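Long-range contacts in Lin1840 protein (PDB 4ZOE), which probably hydrolyses terminal, non-reducing beta-D-glucosyl residues with release of beta-D-glucose, as a family 3 glycosidase involved in beta-1,2-glucan metabolism: residues A375-N380 and Y600-S605; A637-I642 and F663-L668; Q643-D648 and K658-F663. The protein carries 1 engineered substitution. All blocks are in the same frame, centred on the assembly; numbering follows the deposited sequence.

Interaction 1 of 3, residues A375-N380 and Y600-S605; sequences AVLLEN and YGKSYS
L377 and K602 hold the 600-605 loop against an edge strand, 376-380, of the six-stranded mixed sheet in the family 3 C-terminal domain. K602 meets L377 O directly and L377 N through a water. The carbonyl L377 O takes K602 N at 2.8 Å, a fairly straight bond (159° at the hydrogen) lying in the carbonyl plane, while the water links L377 N, 2.8 Å away, to K602 O. The next carbonyl along the strand, L378 O, is taken by Y600. With CG turned opposite the backbone N (chi1 171°), the Y600 ring brings its hydroxyl to L378. Y600 OH gives its hydrogen to L378 O at 2.6 Å, arriving from 35° above the carbonyl plane, with that oxygen at the edge of the ring. L378 and E379 form a classic beta bulge against L522 of the neighbouring strand, and the carboxylate of E379 is bonded to Y596 OH. Between these polar links the packing is close: L377 CD2 presses on K602 CB at 3.5 Å, and the bent lysine chain passes L378 O and the N380 backbone. N380 ND2 donates to a second water at 3.0 Å, which in turn donates to S603 O; L385 O is another acceptor for ND2. Y604 OH is satisfied by L539 O. Around the Y604 backbone the loop bends in an ST turn, S605 N donating to S603 OG at 2.8 Å.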
ATOM      1  N   ALA A 375      19.942   3.812  20.869  1.00  8.09           N
ATOM      2  CA  ALA A 375      20.275   2.483  20.314  1.00  6.08           C
ATOM      3  C   ALA A 375      19.271   1.521  20.883  1.00  5.71           C
ATOM      4  O   ALA A 375      18.687   1.724  21.943  1.00  4.98           O
ATOM      5  CB  ALA A 375      21.683   2.005  20.652  1.00  6.41           C
ATOM      6  N   VAL A 376      19.059   0.471  20.142  1.00  5.77           N
ATOM      7  CA  VAL A 376      18.079  -0.561  20.548  1.00  6.10           C
ATOM      8  C   VAL A 376      18.797  -1.880  20.566  1.00  6.21           C
ATOM      9  O   VAL A 376      19.326  -2.303  19.563  1.00  5.74           O
ATOM     10  CB  VAL A 376      16.854  -0.631  19.589  1.00  5.61           C
ATOM     11  CG1 VAL A 376      15.928  -1.662  20.162  1.00  6.56           C
ATOM     12  CG2 VAL A 376      16.152   0.730  19.411  1.00  5.10           C
ATOM     13  N   LEU A 377      18.827  -2.519  21.748  1.00  7.44           N
ATOM     14  CA  LEU A 377      19.338  -3.842  21.911  1.00  6.49           C
ATOM     15  C   LEU A 377      18.266  -4.825  21.508  1.00  6.55           C
ATOM     16  O   LEU A 377      17.219  -4.903  22.117  1.00  7.04           O
ATOM     17  CB  LEU A 377      19.757  -4.062  23.390  1.00  6.79           C
ATOM     18  CG  LEU A 377      20.408  -5.468  23.614  1.00  6.38           C
ATOM     19  CD1 LEU A 377      21.761  -5.575  22.887  1.00  6.88           C
ATOM     20  CD2 LEU A 377      20.533  -5.716  25.085  1.00  6.97           C
ATOM     21  N   LEU A 378      18.533  -5.578  20.446  1.00  6.85           N
ATOM     22  CA  LEU A 378      17.505  -6.504  19.841  1.00  6.60           C
ATOM     23  C   LEU A 378      17.678  -7.923  20.264  1.00  7.00           C
ATOM     24  O   LEU A 378      16.653  -8.698  20.366  1.00  7.38           O
ATOM     25  CB  LEU A 378      17.509  -6.373  18.273  1.00  6.39           C
ATOM     26  CG  LEU A 378      17.082  -4.966  17.704  1.00  6.51           C
ATOM     27  CD1 LEU A 378      17.247  -4.891  16.225  1.00  6.52           C
ATOM     28  CD2 LEU A 378      15.628  -4.780  18.139  1.00  6.58           C
ATOM     29  N   GLU A 379      18.913  -8.345  20.473  1.00  7.54           N
ATOM     30  CA  GLU A 379      19.192  -9.721  20.978  1.00  7.33           C
ATOM     31  C   GLU A 379      20.398  -9.693  21.881  1.00  8.00           C
ATOM     32  O   GLU A 379      21.344  -8.908  21.655  1.00  6.19           O
ATOM     33  CB  GLU A 379      19.470 -10.777  19.869  1.00  8.00           C
ATOM     34  CG  GLU A 379      18.418 -10.912  18.771  1.00  8.91           C
ATOM     35  CD  GLU A 379      17.193 -11.730  19.197  1.00 11.19           C
ATOM     36  OE1 GLU A 379      17.183 -12.345  20.313  1.00 10.09           O
ATOM     37  OE2 GLU A 379      16.221 -11.663  18.419  1.00 12.48           O
ATOM     38  N   ASN A 380      20.377 -10.573  22.870  1.00  9.87           N
ATOM     39  CA  ASN A 380      21.511 -10.677  23.841  1.00 10.51           C
ATOM     40  C   ASN A 380      21.393 -12.017  24.479  1.00 11.33           C
ATOM     41  O   ASN A 380      20.847 -12.165  25.554  1.00 14.91           O
ATOM     42  CB  ASN A 380      21.590  -9.561  24.856  1.00  9.66           C
ATOM     43  CG  ASN A 380      22.887  -9.607  25.664  1.00  9.05           C
ATOM     44  OD1 ASN A 380      23.837 -10.211  25.244  1.00  9.05           O
ATOM     45  ND2 ASN A 380      22.898  -8.973  26.813  1.00  7.61           N
ATOM     46  N   TYR A 600       9.602  -2.462  21.413  1.00  8.56           N
ATOM     47  CA  TYR A 600      10.539  -3.490  21.883  1.00  8.16           C
ATOM     48  C   TYR A 600      12.006  -3.018  21.931  1.00  7.31           C
ATOM     49  O   TYR A 600      12.508  -2.423  21.045  1.00  5.89           O
ATOM     50  CB  TYR A 600      10.466  -4.669  20.912  1.00  9.96           C
ATOM     51  CG  TYR A 600      11.530  -5.737  21.132  1.00 11.48           C
ATOM     52  CD1 TYR A 600      11.389  -6.684  22.134  1.00 11.95           C
ATOM     53  CD2 TYR A 600      12.630  -5.836  20.274  1.00 13.24           C
ATOM     54  CE1 TYR A 600      12.378  -7.659  22.344  1.00 11.52           C
ATOM     55  CE2 TYR A 600      13.616  -6.826  20.453  1.00 15.15           C
ATOM     56  CZ  TYR A 600      13.459  -7.711  21.512  1.00 12.13           C
ATOM     57  OH  TYR A 600      14.374  -8.688  21.702  1.00 12.51           O
ATOM     58  N   GLY A 601      12.700  -3.442  22.987  1.00  7.95           N
ATOM     59  CA  GLY A 601      14.134  -3.275  23.119  1.00  8.59           C
ATOM     60  C   GLY A 601      14.522  -3.958  24.422  1.00  9.23           C
ATOM     61  O   GLY A 601      13.764  -4.016  25.378  1.00  9.96           O
ATOM     62  N   LYS A 602      15.728  -4.472  24.438  1.00 10.34           N
ATOM     63  CA  LYS A 602      16.266  -5.159  25.614  1.00 10.59           C
ATOM     64  C   LYS A 602      17.052  -4.239  26.532  1.00 12.71           C
ATOM     65  O   LYS A 602      17.306  -3.012  26.266  1.00 11.10           O
ATOM     66  CB  LYS A 602      17.114  -6.401  25.182  1.00 10.53           C
ATOM     67  CG  LYS A 602      16.300  -7.399  24.399  1.00 11.61           C
ATOM     68  CD  LYS A 602      17.175  -8.570  23.974  1.00 15.60           C
ATOM     69  CE  LYS A 602      17.745  -9.361  25.166  1.00 18.36           C
ATOM     70  NZ  LYS A 602      16.704  -9.947  26.073  1.00 23.27           N
ATOM     71  N   SER A 603      17.440  -4.856  27.649  1.00 11.30           N
ATOM     72  CA  SER A 603      18.257  -4.128  28.637  1.00 10.49           C
ATOM     73  C   SER A 603      19.238  -5.133  29.328  1.00 11.36           C
ATOM     74  O   SER A 603      19.039  -6.358  29.317  1.00  9.88           O
ATOM     75  CB  SER A 603      17.310  -3.411  29.634  1.00 10.91           C
ATOM     76  OG  SER A 603      17.995  -2.955  30.816  1.00 13.40           O
ATOM     77  N   TYR A 604      20.295  -4.570  29.927  1.00 13.21           N
ATOM     78  CA  TYR A 604      21.208  -5.333  30.801  1.00 11.85           C
ATOM     79  C   TYR A 604      20.503  -5.497  32.212  1.00 13.54           C
ATOM     80  O   TYR A 604      20.907  -6.351  32.992  1.00 18.35           O
ATOM     81  CB  TYR A 604      22.624  -4.675  30.869  1.00 13.17           C
ATOM     82  CG  TYR A 604      23.386  -4.490  29.584  1.00 11.12           C
ATOM     83  CD1 TYR A 604      23.193  -5.349  28.503  1.00 10.68           C
ATOM     84  CD2 TYR A 604      24.312  -3.495  29.462  1.00  9.26           C
ATOM     85  CE1 TYR A 604      23.881  -5.186  27.338  1.00  9.37           C
ATOM     86  CE2 TYR A 604      25.009  -3.317  28.318  1.00 12.57           C
ATOM     87  CZ  TYR A 604      24.771  -4.146  27.224  1.00 10.03           C
ATOM     88  OH  TYR A 604      25.427  -3.980  26.072  1.00  9.86           O
ATOM     89  N   SER A 605      19.406  -4.782  32.484  1.00 12.40           N
ATOM     90  CA  SER A 605      18.687  -4.840  33.727  1.00 11.19           C
ATOM     91  C   SER A 605      17.447  -5.700  33.580  1.00 14.97           C
ATOM     92  O   SER A 605      17.148  -6.138  32.477  1.00 15.98           O
ATOM     93  CB  SER A 605      18.319  -3.482  34.173  1.00 12.94           C
ATOM     94  OG  SER A 605      19.452  -2.568  34.195  1.00 14.19           O
TER
HETATM   95  O   HOH W   1      17.517  -1.324  23.940  1.00  7.57           O
HETATM   96  O   HOH W   2      20.134  -8.286  27.736  1.00 16.36           O

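Interaction 2 of 3, residues A637-I642 and F663-L668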
ATOM      1  N   ALA A 637      22.236  -0.725  36.973  1.00 13.12           N
ATOM      2  CA  ALA A 637      21.475   0.493  36.864  1.00 14.97           C
ATOM      3  C   ALA A 637      20.872   0.485  35.428  1.00 17.61           C
ATOM      4  O   ALA A 637      21.568   0.094  34.507  1.00 18.12           O
ATOM      5  CB  ALA A 637      22.419   1.690  36.997  1.00 15.90           C
ATOM      6  N   GLY A 638      19.620   0.910  35.247  1.00 16.00           N
ATOM      7  CA  GLY A 638      19.042   0.912  33.888  1.00 15.27           C
ATOM      8  C   GLY A 638      17.801   1.747  33.719  1.00 13.94           C
ATOM      9  O   GLY A 638      17.216   2.149  34.685  1.00 13.56           O
ATOM     10  N   LYS A 639      17.415   2.007  32.460  1.00 13.35           N
ATOM     11  CA  LYS A 639      16.197   2.677  32.098  1.00 14.93           C
ATOM     12  C   LYS A 639      15.257   1.712  31.362  1.00 13.46           C
ATOM     13  O   LYS A 639      15.693   0.912  30.522  1.00 12.23           O
ATOM     14  CB  LYS A 639      16.499   3.806  31.172  1.00 17.30           C
ATOM     15  CG  LYS A 639      17.221   4.885  31.892  1.00 16.86           C
ATOM     16  CD  LYS A 639      17.592   6.029  30.989  1.00 20.57           C
ATOM     17  CE  LYS A 639      18.746   6.783  31.626  1.00 20.72           C
ATOM     18  NZ  LYS A 639      18.709   8.129  31.037  1.00 25.90           N
ATOM     19  N   GLU A 640      13.978   1.856  31.679  1.00 13.04           N
ATOM     20  CA  GLU A 640      12.894   1.161  31.081  1.00 12.01           C
ATOM     21  C   GLU A 640      11.877   2.180  30.571  1.00 11.81           C
ATOM     22  O   GLU A 640      11.659   3.240  31.166  1.00 13.82           O
ATOM     23  CB  GLU A 640      12.236   0.285  32.163  1.00 13.00           C
ATOM     24  CG  GLU A 640      11.114  -0.644  31.726  1.00 12.88           C
ATOM     25  CD  GLU A 640      11.506  -1.492  30.513  1.00 14.39           C
ATOM     26  OE1 GLU A 640      11.790  -2.715  30.656  1.00 14.66           O
ATOM     27  OE2 GLU A 640      11.512  -0.898  29.419  1.00 13.91           O
ATOM     28  N   VAL A 641      11.281   1.898  29.430  1.00 11.33           N
ATOM     29  CA  VAL A 641      10.211   2.764  28.848  1.00 11.59           C
ATOM     30  C   VAL A 641       8.865   2.153  29.173  1.00 11.48           C
ATOM     31  O   VAL A 641       8.480   1.133  28.601  1.00 10.63           O
ATOM     32  CB  VAL A 641      10.385   2.971  27.333  1.00 11.22           C
ATOM     33  CG1 VAL A 641       9.345   3.881  26.738  1.00 10.31           C
ATOM     34  CG2 VAL A 641      11.773   3.519  27.065  1.00 12.03           C
ATOM     35  N   ILE A 642       8.143   2.796  30.119  1.00 10.13           N
ATOM     36  CA  ILE A 642       6.832   2.351  30.454  1.00 10.22           C
ATOM     37  C   ILE A 642       5.928   2.890  29.355  1.00  9.14           C
ATOM     38  O   ILE A 642       5.996   4.043  29.032  1.00  9.74           O
ATOM     39  CB  ILE A 642       6.389   2.872  31.854  1.00 10.07           C
ATOM     40  CG1 ILE A 642       7.384   2.373  32.918  1.00 12.50           C
ATOM     41  CG2 ILE A 642       5.011   2.482  32.155  1.00 11.89           C
ATOM     42  CD1 ILE A 642       7.109   2.971  34.323  1.00 12.12           C
ATOM     43  N   PHE A 663       3.759   7.541  27.469  1.00  8.37           N
ATOM     44  CA  PHE A 663       5.056   6.874  27.714  1.00  8.82           C
ATOM     45  C   PHE A 663       5.917   7.701  28.660  1.00  9.37           C
ATOM     46  O   PHE A 663       5.849   8.934  28.656  1.00 10.26           O
ATOM     47  CB  PHE A 663       5.779   6.521  26.360  1.00  8.40           C
ATOM     48  CG  PHE A 663       6.111   7.709  25.555  1.00  6.85           C
ATOM     49  CD1 PHE A 663       5.167   8.310  24.723  1.00  5.47           C
ATOM     50  CD2 PHE A 663       7.348   8.278  25.689  1.00  7.22           C
ATOM     51  CE1 PHE A 663       5.452   9.454  24.105  1.00  6.67           C
ATOM     52  CE2 PHE A 663       7.633   9.422  25.014  1.00  6.96           C
ATOM     53  CZ  PHE A 663       6.689  10.002  24.209  1.00  6.50           C
ATOM     54  N   GLU A 664       6.743   7.003  29.427  1.00 10.45           N
ATOM     55  CA  GLU A 664       7.775   7.615  30.209  1.00 11.66           C
ATOM     56  C   GLU A 664       8.949   6.694  30.350  1.00  9.48           C
ATOM     57  O   GLU A 664       8.820   5.538  30.673  1.00 11.09           O
ATOM     58  CB  GLU A 664       7.272   7.959  31.653  1.00 13.95           C
ATOM     59  CG  GLU A 664       8.229   8.921  32.339  1.00 16.89           C
ATOM     60  CD  GLU A 664       7.888   9.278  33.774  1.00 26.99           C
ATOM     61  OE1 GLU A 664       6.685   9.477  34.088  1.00 34.60           O
ATOM     62  OE2 GLU A 664       8.852   9.431  34.597  1.00 33.90           O
ATOM     63  N   LYS A 665      10.112   7.228  30.115  1.00 10.97           N
ATOM     64  CA  LYS A 665      11.321   6.516  30.333  1.00 12.65           C
ATOM     65  C   LYS A 665      11.759   6.777  31.786  1.00 13.95           C
ATOM     66  O   LYS A 665      11.939   7.913  32.184  1.00 13.60           O
ATOM     67  CB  LYS A 665      12.374   7.022  29.401  1.00 12.38           C
ATOM     68  CG  LYS A 665      13.637   6.176  29.355  1.00 10.31           C
ATOM     69  CD  LYS A 665      14.527   6.624  28.204  1.00 12.41           C
ATOM     70  CE  LYS A 665      15.004   5.398  27.465  1.00 13.19           C
ATOM     71  NZ  LYS A 665      15.980   5.736  26.376  1.00 13.08           N
ATOM     72  N   VAL A 666      11.911   5.707  32.532  1.00 12.93           N
ATOM     73  CA  VAL A 666      12.211   5.779  33.978  1.00 11.83           C
ATOM     74  C   VAL A 666      13.607   5.215  34.273  1.00 11.55           C
ATOM     75  O   VAL A 666      13.922   4.080  33.929  1.00 11.70           O
ATOM     76  CB  VAL A 666      11.107   5.043  34.762  1.00 11.73           C
ATOM     77  CG1 VAL A 666      11.318   5.168  36.262  1.00 12.09           C
ATOM     78  CG2 VAL A 666       9.750   5.595  34.386  1.00 12.53           C
ATOM     79  N   ALA A 667      14.500   6.047  34.834  1.00 13.84           N
ATOM     80  CA  ALA A 667      15.827   5.616  35.256  1.00 14.52           C
ATOM     81  C   ALA A 667      15.824   5.046  36.693  1.00 14.15           C
ATOM     82  O   ALA A 667      15.272   5.692  37.622  1.00 16.51           O
ATOM     83  CB  ALA A 667      16.783   6.807  35.197  1.00 14.23           C
ATOM     84  N   LEU A 668      16.443   3.882  36.878  1.00 15.48           N
ATOM     85  CA  LEU A 668      16.403   3.155  38.174  1.00 16.19           C
ATOM     86  C   LEU A 668      17.744   2.572  38.486  1.00 17.76           C
ATOM     87  O   LEU A 668      18.324   1.858  37.678  1.00 15.86           O
ATOM     88  CB  LEU A 668      15.371   2.028  38.171  1.00 15.41           C
ATOM     89  CG  LEU A 668      13.920   2.533  38.058  1.00 15.89           C
ATOM     90  CD1 LEU A 668      13.026   1.379  37.662  1.00 14.14           C
ATOM     91  CD2 LEU A 668      13.389   3.250  39.312  1.00 14.54           C
TER
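K639 and A667 face each other as a non-hydrogen-bonded pair of the antiparallel hairpin 638-648/659-668 in the fibronectin type III-like domain, K639 CG lying 3.8 Å from A667 CB. The next such pair on that face is V641 with K665, where V641 CG2 rests 3.8 Å from K665 CE. Around them six backbone hydrogen bonds join the hydrogen-bonded pairs G638-L668, E640-V666 and I642-E664; the straightest is V666 N to E640 O, 2.8 Å and 174° at the hydrogen. On the other face I642 CD1 meets V666 CG2 at 3.7 Å, and both residues lean on I630 of strand 624-632.

The two lysine chains cross at about a right angle. K639 runs extended, with its CG beside the backbone N (chi1 -69°), whereas K665 has its CG anti to N (chi1 -169°) and a bend farther out. Their ammonium atoms, K639 NZ and K665 NZ, come within 5.9 Å of each other. What gathers them is E373, at the end of helix 361-374: OE2 pairs with K639 and OE1 with K665, whose NZ also reaches S547 OG and S109 O. E640 turns its OE2 back onto V641 N at 2.8 Å, and the same oxygen pairs with K549. The shared E373 carboxylate would favour the protonated form of both lysines, and through it this face of the hairpin is tied to helix 361-374.

Interaction 3 of 3, residues Q643-D648 and K658-F663. With MG (magnesium ion), chain C.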
ATOM      1  N   GLN A 643       5.122   2.014  28.771  1.00  8.59           N
ATOM      2  CA  GLN A 643       4.125   2.381  27.716  1.00  8.11           C
ATOM      3  C   GLN A 643       2.732   2.082  28.111  1.00  7.79           C
ATOM      4  O   GLN A 643       2.423   1.003  28.686  1.00  7.51           O
ATOM      5  CB  GLN A 643       4.471   1.615  26.419  1.00  8.11           C
ATOM      6  CG  GLN A 643       5.914   1.896  25.977  1.00  7.74           C
ATOM      7  CD  GLN A 643       6.560   0.762  25.198  1.00  8.72           C
ATOM      8  OE1 GLN A 643       5.961   0.227  24.248  1.00  7.62           O
ATOM      9  NE2 GLN A 643       7.786   0.419  25.556  1.00 11.98           N
ATOM     10  N   VAL A 644       1.839   3.016  27.781  1.00  8.18           N
ATOM     11  CA  VAL A 644       0.433   2.778  28.032  1.00  9.83           C
ATOM     12  C   VAL A 644      -0.315   2.911  26.712  1.00  8.87           C
ATOM     13  O   VAL A 644      -0.268   3.941  26.075  1.00  8.44           O
ATOM     14  CB  VAL A 644      -0.157   3.755  29.086  1.00  9.81           C
ATOM     15  CG1 VAL A 644      -1.526   3.351  29.434  1.00 10.44           C
ATOM     16  CG2 VAL A 644       0.703   3.804  30.363  1.00 10.42           C
ATOM     17  N   TYR A 645      -1.093   1.865  26.389  1.00 10.23           N
ATOM     18  CA  TYR A 645      -1.923   1.819  25.212  1.00  8.21           C
ATOM     19  C   TYR A 645      -3.398   1.736  25.555  1.00  9.36           C
ATOM     20  O   TYR A 645      -3.783   1.242  26.621  1.00 10.52           O
ATOM     21  CB  TYR A 645      -1.525   0.601  24.361  1.00  7.50           C
ATOM     22  CG  TYR A 645      -0.091   0.522  23.929  1.00  6.72           C
ATOM     23  CD1 TYR A 645       0.885   0.048  24.766  1.00  6.31           C
ATOM     24  CD2 TYR A 645       0.261   0.859  22.635  1.00  6.48           C
ATOM     25  CE1 TYR A 645       2.197  -0.061  24.371  1.00  6.52           C
ATOM     26  CE2 TYR A 645       1.576   0.824  22.208  1.00  6.33           C
ATOM     27  CZ  TYR A 645       2.552   0.364  23.084  1.00  6.87           C
ATOM     28  OH  TYR A 645       3.821   0.232  22.687  1.00  5.63           O
ATOM     29  N   LEU A 646      -4.226   2.239  24.660  1.00  9.92           N
ATOM     30  CA  LEU A 646      -5.652   2.145  24.767  1.00 11.03           C
ATOM     31  C   LEU A 646      -6.230   1.448  23.505  1.00 10.38           C
ATOM     32  O   LEU A 646      -5.705   1.616  22.394  1.00 12.21           O
ATOM     33  CB  LEU A 646      -6.255   3.523  24.795  1.00 13.04           C
ATOM     34  CG  LEU A 646      -6.662   4.196  26.094  1.00 15.47           C
ATOM     35  CD1 LEU A 646      -7.702   5.299  25.778  1.00 14.67           C
ATOM     36  CD2 LEU A 646      -7.145   3.248  27.177  1.00 12.15           C
ATOM     37  N   GLN A 647      -7.275   0.662  23.684  1.00 10.22           N
ATOM     38  CA  GLN A 647      -8.058   0.084  22.651  1.00  9.65           C
ATOM     39  C   GLN A 647      -9.531   0.414  22.857  1.00  9.10           C
ATOM     40  O   GLN A 647     -10.035   0.335  23.986  1.00  8.44           O
ATOM     41  CB  GLN A 647      -7.944  -1.442  22.691  1.00 10.94           C
ATOM     42  CG  GLN A 647      -8.758  -2.112  21.594  1.00 11.49           C
ATOM     43  CD  GLN A 647      -8.754  -3.650  21.671  1.00 15.18           C
ATOM     44  OE1 GLN A 647      -8.321  -4.265  22.654  1.00 14.66           O
ATOM     45  NE2 GLN A 647      -9.242  -4.263  20.607  1.00 18.55           N
ATOM     46  N   ASP A 648     -10.209   0.792  21.759  1.00  8.05           N
ATOM     47  CA  ASP A 648     -11.602   0.998  21.732  1.00  8.70           C
ATOM     48  C   ASP A 648     -12.215  -0.280  21.174  1.00  9.83           C
ATOM     49  O   ASP A 648     -12.139  -0.516  19.999  1.00 11.53           O
ATOM     50  CB  ASP A 648     -11.921   2.220  20.892  1.00  8.83           C
ATOM     51  CG  ASP A 648     -13.368   2.675  20.996  1.00  9.72           C
ATOM     52  OD1 ASP A 648     -14.248   2.006  21.544  1.00  8.01           O
ATOM     53  OD2 ASP A 648     -13.658   3.728  20.441  1.00 11.12           O
ATOM     54  N   LYS A 658      -4.545  -1.594  19.404  1.00  9.16           N
ATOM     55  CA  LYS A 658      -3.910  -0.739  20.390  1.00  9.89           C
ATOM     56  C   LYS A 658      -3.483   0.564  19.730  1.00  7.87           C
ATOM     57  O   LYS A 658      -3.105   0.628  18.541  1.00  6.73           O
ATOM     58  CB  LYS A 658      -2.524  -1.296  20.894  1.00 10.17           C
ATOM     59  CG  LYS A 658      -2.549  -2.550  21.585  1.00 13.05           C
ATOM     60  CD  LYS A 658      -1.185  -2.935  22.072  1.00 12.47           C
ATOM     61  CE  LYS A 658      -1.259  -4.058  23.018  1.00 16.49           C
ATOM     62  NZ  LYS A 658      -1.781  -5.313  22.466  1.00 21.54           N
ATOM     63  N   GLU A 659      -3.434   1.597  20.566  1.00  8.25           N
ATOM     64  CA  GLU A 659      -2.726   2.836  20.232  1.00  6.96           C
ATOM     65  C   GLU A 659      -2.001   3.368  21.439  1.00  7.08           C
ATOM     66  O   GLU A 659      -2.568   3.377  22.564  1.00  6.55           O
ATOM     67  CB  GLU A 659      -3.766   3.866  19.822  1.00  7.09           C
ATOM     68  CG  GLU A 659      -4.622   3.619  18.585  1.00  7.92           C
ATOM     69  CD  GLU A 659      -5.604   4.780  18.336  1.00  9.93           C
ATOM     70  OE1 GLU A 659      -6.357   5.221  19.251  1.00 12.09           O
ATOM     71  OE2 GLU A 659      -5.664   5.289  17.226  1.00  9.73           O
ATOM     72  N   LEU A 660      -0.754   3.813  21.255  1.00  7.91           N
ATOM     73  CA  LEU A 660       0.000   4.381  22.320  1.00  8.58           C
ATOM     74  C   LEU A 660      -0.624   5.718  22.728  1.00  9.91           C
ATOM     75  O   LEU A 660      -0.820   6.587  21.847  1.00  8.30           O
ATOM     76  CB  LEU A 660       1.455   4.660  21.892  1.00  8.64           C
ATOM     77  CG  LEU A 660       2.418   5.033  22.986  1.00  8.22           C
ATOM     78  CD1 LEU A 660       2.708   3.917  23.939  1.00  7.36           C
ATOM     79  CD2 LEU A 660       3.724   5.581  22.419  1.00  8.35           C
ATOM     80  N   LYS A 661      -0.817   5.901  24.054  1.00  7.83           N
ATOM     81  CA  LYS A 661      -1.341   7.180  24.593  1.00  8.57           C
ATOM     82  C   LYS A 661      -0.551   7.806  25.705  1.00  9.01           C
ATOM     83  O   LYS A 661      -0.868   8.951  26.048  1.00 10.20           O
ATOM     84  CB  LYS A 661      -2.798   7.026  25.035  1.00  9.81           C
ATOM     85  CG  LYS A 661      -3.757   6.423  24.024  1.00 10.53           C
ATOM     86  CD  LYS A 661      -4.067   7.391  22.911  1.00 11.51           C
ATOM     87  CE  LYS A 661      -5.003   6.783  21.908  1.00 12.38           C
ATOM     88  NZ  LYS A 661      -5.331   7.761  20.843  1.00 13.89           N
ATOM     89  N   ALA A 662       0.521   7.141  26.175  1.00  9.33           N
ATOM     90  CA  ALA A 662       1.400   7.656  27.186  1.00  9.48           C
ATOM     91  C   ALA A 662       2.658   6.851  27.219  1.00  8.54           C
ATOM     92  O   ALA A 662       2.683   5.628  26.946  1.00  8.62           O
ATOM     93  CB  ALA A 662       0.690   7.671  28.559  1.00 10.23           C
ATOM     94  N   PHE A 663       3.759   7.541  27.469  1.00  8.37           N
ATOM     95  CA  PHE A 663       5.056   6.874  27.714  1.00  8.82           C
ATOM     96  C   PHE A 663       5.917   7.701  28.660  1.00  9.37           C
ATOM     97  O   PHE A 663       5.849   8.934  28.656  1.00 10.26           O
ATOM     98  CB  PHE A 663       5.779   6.521  26.360  1.00  8.40           C
ATOM     99  CG  PHE A 663       6.111   7.709  25.555  1.00  6.85           C
ATOM    100  CD1 PHE A 663       5.167   8.310  24.723  1.00  5.47           C
ATOM    101  CD2 PHE A 663       7.348   8.278  25.689  1.00  7.22           C
ATOM    102  CE1 PHE A 663       5.452   9.454  24.105  1.00  6.67           C
ATOM    103  CE2 PHE A 663       7.633   9.422  25.014  1.00  6.96           C
ATOM    104  CZ  PHE A 663       6.689  10.002  24.209  1.00  6.50           C
TER
HETATM  105 MG    MG C 801     -16.226   2.092  21.773  1.00 10.10          MG
HETATM  106  O   HOH W   3      -7.276   3.453  20.914  1.00  7.86           O
HETATM  107  O   HOH W   4     -16.295   3.792  20.524  1.00  6.79           O
HETATM  108  O   HOH W   5     -18.288   2.058  21.863  1.00  8.23           O
HETATM  109  O   HOH W   6     -16.018   0.153  22.959  1.00 10.04           O
HETATM  110  O   HOH W   7     -16.050   3.262  23.493  1.00 11.00           O
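Y645 sets its CG beside the backbone N (chi1 -57°) while L660, paired with it across the strands, sends its CG anti to N (chi1 -170°), and these turns, with the leucine's second torsion, bring CD1 over the tyrosine ring. The result is a CH-pi contact, L660 CD1 standing 3.8 Å from the centroid of the Y645 ring and 18° off its normal. The opposite face of the ring is covered by K658 CD. The hydroxyl is fixed too: Y645 OH donates to Q643 OE1 at 2.6 Å in the carbonyl plane, and the other end of that amide, Q643 NE2, is held by V641 O and G599 O.

The backbone register slips here in a classic beta bulge, K661 and A662 both facing V644. V644 O takes K661 N at 2.9 Å, and A662 N makes only a weak bond to the same V644 O at 3.3 Å. Beyond the bulge L646 and E659 form a regular hydrogen-bonded pair, reinforced by a water that donates to L646 O at 2.8 Å and to E659 OE1. That carboxylate oxygen also forms a salt bridge with K661 NZ whose hydrogen bond is weak, but its stronger partner is R655.

At the far end of the strand D648 OD1 binds the magnesium ion at 2.0 Å; four waters and T650 O complete six ligands.

Strand 699-706 flanks 643-648 on its other edge, with F704 touching Y645. On strand 673-680, V644 packs on F678, L646 on L680 and A662 on both, while F663 lies against L160 and E163 of helix 158-173.

How the interactions relate
Interactions 2 and 3 are successive parts of one hairpin, strands 638-648 and 659-668, sharing F663, with interaction 3 nested inside the chain loop that interaction 2 closes. Interaction 3 is the more buried: a CH-pi contact and aliphatic packing stand beside a beta bulge, and the strand ends at the metal site. Interaction 2, partly buried, keeps regular pairing without a bulge and uses lysines on one face to reach E373 of helix 361-374. Interaction 1, also partly buried, holds different elements: an irregular loop crosses an edge strand, so waters and a tyrosine hydroxyl join the backbone bonds. It touches interaction 2 where S605 OG packs on A637 O and G638 CA.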